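Local coordinates for protein 378aa long hypothetical citrate synthase (Sulfolobus tokodaii, PDB 1VGM) that is a largely helical protein of the citrate synthase family that assembles as a dimer of two identical chains, at residues T99-L104 / S205-A210. Sequence-based numbering, arbitrary orientation.
Sequences TAFGIL and SCIVAA
Phe101 lays one face of its ring against Ile207, and the methyl CG2 of Ile207 sits over that face in a CH-pi contact, 3.8 Å from the ring centroid and 25° off the normal. The methyl is shifted toward the rim, nearest the CE1 side of the ring, with Phe101 CE1 to Ile207 CG2 at 3.5 Å. Ile207 CG2 stands anti to its own backbone N, which turns this branch onto the ring, while the end of the side chain leads away from Phe101; Ile207 also packs on Trp343 and Leu344 of helix 331-353. Nearer the backbone, Phe101 CB meets Val208 CG2 at 3.6 Å. That methyl also presses on the backbone where Phe101 passes into Gly102, with Val208 CG2 3.5 Å from both Phe101 C and Gly102 N. Segments 99-104 and 205-210 run nearly antiparallel, their axes 8.4 Å apart at closest approach and at an angle of 165°. Phe101 also touches Thr128 and Ile131 of helix 117-139, and Val208 packs on Val208 of the second subunit, so the contact lies at the dimer interface. Buried, and made by apolar side chains with one methyl on the backbone, it probably rests mainly on close fit and dispersion.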
loop_
_atom_site.group_PDB
_atom_site.type_symbol
_atom_site.label_atom_id
_atom_site.label_comp_id
_atom_site.label_asym_id
_atom_site.label_seq_id
_atom_site.Cartn_x
_atom_site.Cartn_y
_atom_site.Cartn_z
ATOM N N THR A 99 -0.537 -4.150 -9.468
ATOM C CA THR A 99 -1.435 -5.273 -9.717
ATOM C C THR A 99 -0.675 -6.593 -9.780
ATOM O O THR A 99 -1.071 -7.563 -9.145
ATOM C CB THR A 99 -2.208 -5.109 -11.044
ATOM O OG1 THR A 99 -2.932 -3.873 -11.032
ATOM C CG2 THR A 99 -3.188 -6.265 -11.222
ATOM N N ALA A 100 0.408 -6.622 -10.553
ATOM C CA ALA A 100 1.232 -7.824 -10.662
ATOM C C ALA A 100 1.707 -8.290 -9.292
ATOM O O ALA A 100 1.670 -9.484 -8.991
ATOM C CB ALA A 100 2.435 -7.565 -11.576
ATOM N N PHE A 101 2.150 -7.356 -8.456
ATOM C CA PHE A 101 2.669 -7.728 -7.143
ATOM C C PHE A 101 1.573 -8.206 -6.198
ATOM O O PHE A 101 1.853 -8.924 -5.243
ATOM C CB PHE A 101 3.427 -6.554 -6.515
ATOM C CG PHE A 101 4.893 -6.546 -6.849
ATOM C CD1 PHE A 101 5.828 -7.060 -5.955
ATOM C CD2 PHE A 101 5.333 -6.067 -8.081
ATOM C CE1 PHE A 101 7.178 -7.111 -6.284
ATOM C CE2 PHE A 101 6.690 -6.111 -8.428
ATOM C CZ PHE A 101 7.613 -6.633 -7.528
ATOM N N GLY A 102 0.332 -7.802 -6.476
ATOM C CA GLY A 102 -0.811 -8.308 -5.742
ATOM C C GLY A 102 -1.050 -9.764 -6.069
ATOM O O GLY A 102 -1.330 -10.576 -5.179
ATOM N N ILE A 103 -0.906 -10.107 -7.345
ATOM C CA ILE A 103 -0.984 -11.500 -7.764
ATOM C C ILE A 103 0.133 -12.377 -7.182
ATOM O O ILE A 103 -0.128 -13.506 -6.762
ATOM C CB ILE A 103 -0.983 -11.604 -9.304
ATOM C CG1 ILE A 103 -2.296 -11.031 -9.846
ATOM C CG2 ILE A 103 -0.810 -13.058 -9.739
ATOM C CD1 ILE A 103 -2.317 -10.823 -11.341
ATOM N N LEU A 104 1.364 -11.866 -7.142
ATOM C CA LEU A 104 2.466 -12.613 -6.536
ATOM C C LEU A 104 2.219 -12.851 -5.043
ATOM O O LEU A 104 2.421 -13.958 -4.541
ATOM C CB LEU A 104 3.802 -11.871 -6.731
ATOM C CG LEU A 104 4.320 -11.671 -8.165
ATOM C CD1 LEU A 104 5.651 -10.942 -8.143
ATOM C CD2 LEU A 104 4.477 -13.008 -8.859
ATOM N N SER A 205 3.152 -8.011 -0.740
ATOM C CA SER A 205 2.158 -6.991 -0.435
ATOM C C SER A 205 2.790 -5.724 0.158
ATOM O O SER A 205 2.239 -4.638 0.014
ATOM C CB SER A 205 1.110 -7.551 0.528
ATOM O OG SER A 205 0.445 -8.669 -0.041
ATOM N N CYS A 206 3.939 -5.853 0.816
ATOM C CA CYS A 206 4.656 -4.668 1.287
ATOM C C CYS A 206 5.178 -3.859 0.112
ATOM O O CYS A 206 5.210 -2.630 0.155
ATOM C CB CYS A 206 5.827 -5.056 2.189
ATOM S SG CYS A 206 5.325 -5.816 3.736
ATOM N N ILE A 207 5.581 -4.557 -0.945
ATOM C CA ILE A 207 5.943 -3.887 -2.178
ATOM C C ILE A 207 4.718 -3.335 -2.891
ATOM O O ILE A 207 4.752 -2.230 -3.433
ATOM C CB ILE A 207 6.708 -4.838 -3.125
ATOM C CG1 ILE A 207 7.995 -5.320 -2.449
ATOM C CG2 ILE A 207 7.084 -4.106 -4.398
ATOM C CD1 ILE A 207 8.819 -4.192 -1.838
ATOM N N VAL A 208 3.624 -4.092 -2.885
ATOM C CA VAL A 208 2.348 -3.545 -3.356
ATOM C C VAL A 208 2.102 -2.153 -2.761
ATOM O O VAL A 208 1.814 -1.193 -3.483
ATOM C CB VAL A 208 1.162 -4.461 -2.970
ATOM C CG1 VAL A 208 -0.152 -3.733 -3.209
ATOM C CG2 VAL A 208 1.206 -5.745 -3.787
ATOM N N ALA A 209 2.216 -2.049 -1.442
ATOM C CA ALA A 209 1.934 -0.798 -0.745
ATOM C C ALA A 209 2.853 0.322 -1.236
ATOM O O ALA A 209 2.387 1.414 -1.573
ATOM C CB ALA A 209 2.106 -1.000 0.761
ATOM N N ALA A 210 4.157 0.043 -1.285
ATOM C CA ALA A 210 5.138 1.005 -1.790
ATOM C C ALA A 210 4.731 1.521 -3.166
ATOM O O ALA A 210 4.811 2.716 -3.452
ATOM C CB ALA A 210 6.531 0.353 -1.869
#